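PDB 3MPP: botulinum neurotoxin type G from Clostridium botulinum, which targets the toxin to the host nerve-cell surface through its receptor-binding domain and helps carry the protease light chain into the cytosol. Local coordinates for residues S1-Y9 with S17-N25. The protein carries 4 engineered substitutions. Residues are numbered along the deposited sequence; the frame is centred on the assembly and turned at random.
Sequences SNAILSLSY and SSGYGATMN
Met24, on strand 23-26, meets Leu5 and Leu7 of strand 3-10. Its CB points toward residues 1-9; CG lies beside the backbone N, and a bend at chi2 (-63°) folds the chain over to bring SD within 3.5 Å of Leu7 CD2. The terminal CE goes furthest, to a tight 3.3 Å from the same Leu7 CD2 and within 3.9 Å of Leu5 CD1. An unbranched, flexible thioether suits this place, since it lets one methyl reach both leucines, crossing Leu7 obliquely and running past Leu5 in the opposite direction. Leu5 starts out pointing away from residues 17-25, but its CD1 swings back to the small methyl of Ala22, CB at 3.6 Å. Leucine and alanine supply apolar methyls where the sheets meet.

These apolar groups bridge the two sheets of the jelly-roll-like N-terminal half of the receptor-binding domain: strand 3-10 belongs to one, strand 23-26 lies at the outer border of the other, and Ile182 and Phe184 from the latter sheet also meet Leu5 and Leu7. Ile4 and Leu5 both face Ile203, a classic beta bulge in strand 3-10.

In the turn that leaves the hairpin, serine suits the close backbones because its hydroxyl sits on a short arm. The Ser17 amide N gives a hydrogen bond to Ser6 O at 2.7 Å. The hydroxyls of Ser8 and Ser17 are also bonded, OG to OG at 2.6 Å. Asp16 braces the same turn with its carboxylate, accepting from the amides of Ser6, Ser18 and Ala22. Near the bulge a water sits within hydrogen-bonding distance, 2.7 Å, of both Ala3 O and Ser18 O, while the flat Tyr20 ring can lie along the backbone of residues 3-4, obliquely, CE1 3.4 Å from Ala3 O, with Ile4 CA over the rim of one face.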
ATOM      1  N   SER A   1     -16.699 -15.124 -12.890  1.00114.29           N
ATOM      2  CA  SER A   1     -17.612 -14.591 -13.894  1.00120.46           C
ATOM      3  C   SER A   1     -17.969 -13.137 -13.608  1.00117.40           C
ATOM      4  O   SER A   1     -17.118 -12.249 -13.684  1.00119.43           O
ATOM      5  CB  SER A   1     -18.885 -15.438 -13.961  1.00125.58           C
ATOM      6  OG  SER A   1     -19.746 -15.000 -15.000  1.00129.10           O
ATOM      7  N   ASN A   2     -19.235 -12.903 -13.277  1.00109.69           N
ATOM      8  CA  ASN A   2     -19.731 -11.560 -13.013  1.00102.82           C
ATOM      9  C   ASN A   2     -20.018 -11.350 -11.529  1.00 91.93           C
ATOM     10  O   ASN A   2     -20.571 -12.228 -10.866  1.00 94.03           O
ATOM     11  CB  ASN A   2     -20.996 -11.301 -13.834  1.00113.14           C
ATOM     12  CG  ASN A   2     -21.336  -9.828 -13.935  1.00115.62           C
ATOM     13  OD1 ASN A   2     -20.571  -8.971 -13.488  1.00111.82           O
ATOM     14  ND2 ASN A   2     -22.486  -9.524 -14.531  1.00117.58           N
ATOM     15  N   ALA A   3     -19.641 -10.185 -11.012  1.00 78.90           N
ATOM     16  CA  ALA A   3     -19.818  -9.889  -9.595  1.00 69.72           C
ATOM     17  C   ALA A   3     -21.281  -9.977  -9.156  1.00 73.96           C
ATOM     18  O   ALA A   3     -22.143  -9.287  -9.698  1.00 78.15           O
ATOM     19  CB  ALA A   3     -19.250  -8.519  -9.265  1.00 59.60           C
ATOM     20  N   ILE A   4     -21.541 -10.838  -8.175  1.00 70.97           N
ATOM     21  CA  ILE A   4     -22.835 -10.911  -7.501  1.00 75.58           C
ATOM     22  C   ILE A   4     -23.122  -9.622  -6.738  1.00 73.65           C
ATOM     23  O   ILE A   4     -24.273  -9.201  -6.612  1.00 78.74           O
ATOM     24  CB  ILE A   4     -22.852 -12.055  -6.474  1.00 77.13           C
ATOM     25  CG1 ILE A   4     -22.999 -13.410  -7.160  1.00 84.69           C
ATOM     26  CG2 ILE A   4     -23.970 -11.855  -5.470  1.00 82.91           C
ATOM     27  CD1 ILE A   4     -23.090 -14.550  -6.176  1.00 85.20           C
ATOM     28  N   LEU A   5     -22.064  -9.007  -6.217  1.00 59.66           N
ATOM     29  CA  LEU A   5     -22.196  -7.817  -5.391  1.00 47.56           C
ATOM     30  C   LEU A   5     -20.879  -7.054  -5.449  1.00 54.74           C
ATOM     31  O   LEU A   5     -19.805  -7.657  -5.393  1.00 53.71           O
ATOM     32  CB  LEU A   5     -22.525  -8.210  -3.948  1.00 46.68           C
ATOM     33  CG  LEU A   5     -22.381  -7.141  -2.848  1.00 55.63           C
ATOM     34  CD1 LEU A   5     -23.442  -6.058  -2.993  1.00 60.47           C
ATOM     35  CD2 LEU A   5     -22.456  -7.765  -1.467  1.00 56.89           C
ATOM     36  N   SER A   6     -20.959  -5.736  -5.585  1.00 51.37           N
ATOM     37  CA  SER A   6     -19.759  -4.899  -5.574  1.00 51.56           C
ATOM     38  C   SER A   6     -20.065  -3.573  -4.895  1.00 54.68           C
ATOM     39  O   SER A   6     -20.968  -2.845  -5.311  1.00 61.26           O
ATOM     40  CB  SER A   6     -19.243  -4.661  -6.993  1.00 56.36           C
ATOM     41  OG  SER A   6     -20.104  -3.804  -7.719  1.00 66.52           O
ATOM     42  N   LEU A   7     -19.324  -3.264  -3.839  1.00 49.62           N
ATOM     43  CA  LEU A   7     -19.558  -2.027  -3.112  1.00 46.06           C
ATOM     44  C   LEU A   7     -18.764  -0.895  -3.750  1.00 52.56           C
ATOM     45  O   LEU A   7     -17.562  -1.014  -3.984  1.00 48.30           O
ATOM     46  CB  LEU A   7     -19.194  -2.170  -1.631  1.00 44.14           C
ATOM     47  CG  LEU A   7     -20.030  -3.174  -0.820  1.00 55.33           C
ATOM     48  CD1 LEU A   7     -19.729  -3.093   0.681  1.00 49.19           C
ATOM     49  CD2 LEU A   7     -21.504  -2.954  -1.074  1.00 55.93           C
ATOM     50  N   SER A   8     -19.450   0.200  -4.044  1.00 51.66           N
ATOM     51  CA  SER A   8     -18.782   1.405  -4.504  1.00 48.62           C
ATOM     52  C   SER A   8     -19.355   2.588  -3.755  1.00 49.77           C
ATOM     53  O   SER A   8     -20.549   2.632  -3.462  1.00 53.01           O
ATOM     54  CB  SER A   8     -18.968   1.602  -6.005  1.00 55.16           C
ATOM     55  OG  SER A   8     -18.448   0.504  -6.728  1.00 65.57           O
ATOM     56  N   TYR A   9     -18.489   3.537  -3.433  1.00 39.66           N
ATOM     57  CA  TYR A   9     -18.903   4.785  -2.823  1.00 49.13           C
ATOM     58  C   TYR A   9     -18.950   5.845  -3.916  1.00 63.24           C
ATOM     59  O   TYR A   9     -17.933   6.457  -4.243  1.00 70.00           O
ATOM     60  CB  TYR A   9     -17.919   5.181  -1.723  1.00 40.74           C
ATOM     61  CG  TYR A   9     -18.361   6.376  -0.919  1.00 48.16           C
ATOM     62  CD1 TYR A   9     -17.698   7.593  -1.028  1.00 48.12           C
ATOM     63  CD2 TYR A   9     -19.447   6.291  -0.051  1.00 44.76           C
ATOM     64  CE1 TYR A   9     -18.101   8.691  -0.295  1.00 50.85           C
ATOM     65  CE2 TYR A   9     -19.855   7.384   0.687  1.00 46.30           C
ATOM     66  CZ  TYR A   9     -19.182   8.580   0.559  1.00 53.02           C
ATOM     67  OH  TYR A   9     -19.586   9.672   1.290  1.00 59.38           O
ATOM     68  N   SER A  17     -22.672  -1.637  -7.099  1.00 62.42           N
ATOM     69  CA  SER A  17     -22.373  -1.458  -8.520  1.00 70.63           C
ATOM     70  C   SER A  17     -22.651  -2.737  -9.302  1.00 69.35           C
ATOM     71  O   SER A  17     -22.546  -2.763 -10.525  1.00 75.65           O
ATOM     72  CB  SER A  17     -20.912  -1.044  -8.717  1.00 77.54           C
ATOM     73  OG  SER A  17     -20.643   0.207  -8.113  1.00 82.34           O
ATOM     74  N   SER A  18     -22.999  -3.795  -8.580  1.00 65.41           N
ATOM     75  CA  SER A  18     -23.262  -5.102  -9.167  1.00 69.41           C
ATOM     76  C   SER A  18     -24.403  -5.039 -10.179  1.00 82.77           C
ATOM     77  O   SER A  18     -24.380  -5.719 -11.212  1.00 78.94           O
ATOM     78  CB  SER A  18     -23.626  -6.091  -8.059  1.00 71.01           C
ATOM     79  OG  SER A  18     -23.654  -7.423  -8.521  1.00 75.70           O
ATOM     80  N   GLY A  19     -25.406  -4.225  -9.872  1.00 83.46           N
ATOM     81  CA  GLY A  19     -26.610  -4.186 -10.677  1.00 84.11           C
ATOM     82  C   GLY A  19     -27.612  -5.194 -10.156  1.00 82.02           C
ATOM     83  O   GLY A  19     -28.672  -5.393 -10.750  1.00 80.41           O
ATOM     84  N   TYR A  20     -27.272  -5.834  -9.040  1.00 77.81           N
ATOM     85  CA  TYR A  20     -28.176  -6.780  -8.400  1.00 78.78           C
ATOM     86  C   TYR A  20     -29.005  -6.106  -7.311  1.00 81.57           C
ATOM     87  O   TYR A  20     -29.786  -6.756  -6.620  1.00 85.41           O
ATOM     88  CB  TYR A  20     -27.412  -7.985  -7.850  1.00 79.30           C
ATOM     89  CG  TYR A  20     -26.968  -8.951  -8.925  1.00 83.98           C
ATOM     90  CD1 TYR A  20     -25.839  -8.695  -9.688  1.00 82.33           C
ATOM     91  CD2 TYR A  20     -27.686 -10.112  -9.186  1.00 90.80           C
ATOM     92  CE1 TYR A  20     -25.428  -9.569 -10.674  1.00 86.66           C
ATOM     93  CE2 TYR A  20     -27.284 -10.995 -10.174  1.00 94.10           C
ATOM     94  CZ  TYR A  20     -26.153 -10.718 -10.915  1.00 92.40           C
ATOM     95  OH  TYR A  20     -25.744 -11.589 -11.901  1.00 92.94           O
ATOM     96  N   GLY A  21     -28.820  -4.797  -7.162  1.00 76.87           N
ATOM     97  CA  GLY A  21     -29.691  -3.982  -6.335  1.00 72.75           C
ATOM     98  C   GLY A  21     -29.642  -4.229  -4.841  1.00 71.03           C
ATOM     99  O   GLY A  21     -30.625  -3.999  -4.132  1.00 72.17           O
ATOM    100  N   ALA A  22     -28.502  -4.693  -4.346  1.00 64.63           N
ATOM    101  CA  ALA A  22     -28.350  -4.861  -2.910  1.00 64.79           C
ATOM    102  C   ALA A  22     -28.642  -3.525  -2.234  1.00 66.66           C
ATOM    103  O   ALA A  22     -28.304  -2.466  -2.764  1.00 64.86           O
ATOM    104  CB  ALA A  22     -26.945  -5.347  -2.567  1.00 58.44           C
ATOM    105  N   THR A  23     -29.288  -3.573  -1.074  1.00 62.42           N
ATOM    106  CA  THR A  23     -29.596  -2.355  -0.332  1.00 66.36           C
ATOM    107  C   THR A  23     -28.605  -2.180   0.821  1.00 60.89           C
ATOM    108  O   THR A  23     -28.322  -3.133   1.541  1.00 62.47           O
ATOM    109  CB  THR A  23     -31.033  -2.389   0.216  1.00 69.08           C
ATOM    110  OG1 THR A  23     -31.151  -3.439   1.180  1.00 69.72           O
ATOM    111  CG2 THR A  23     -32.037  -2.630  -0.918  1.00 70.70           C
ATOM    112  N   MET A  24     -28.084  -0.967   0.991  1.00 55.61           N
ATOM    113  CA  MET A  24     -27.036  -0.715   1.979  1.00 50.90           C
ATOM    114  C   MET A  24     -27.513   0.060   3.205  1.00 49.67           C
ATOM    115  O   MET A  24     -28.126   1.117   3.085  1.00 58.61           O
ATOM    116  CB  MET A  24     -25.875   0.061   1.337  1.00 53.60           C
ATOM    117  CG  MET A  24     -25.359  -0.535   0.039  1.00 53.02           C
ATOM    118  SD  MET A  24     -24.674  -2.174   0.306  1.00 68.14           S
ATOM    119  CE  MET A  24     -24.830  -2.866  -1.338  1.00284.71           C
ATOM    120  N   ASN A  25     -27.226  -0.467   4.389  1.00 46.03           N
ATOM    121  CA  ASN A  25     -27.474   0.256   5.636  0.57 41.88           C
ATOM    122  C   ASN A  25     -26.132   0.616   6.279  1.00 45.93           C
ATOM    123  O   ASN A  25     -25.291  -0.262   6.498  1.00 48.51           O
ATOM    124  CB  ASN A  25     -28.320  -0.590   6.588  0.57 42.87           C
ATOM    125  CG  ASN A  25     -29.031   0.243   7.644  0.57 48.35           C
ATOM    126  OD1 ASN A  25     -28.475   1.203   8.179  0.57 51.44           O
ATOM    127  ND2 ASN A  25     -30.272  -0.126   7.951  0.57 49.46           N
TER
HETATM  128  O   HOH W   1     -22.309  -7.396 -11.616  1.00 75.58           O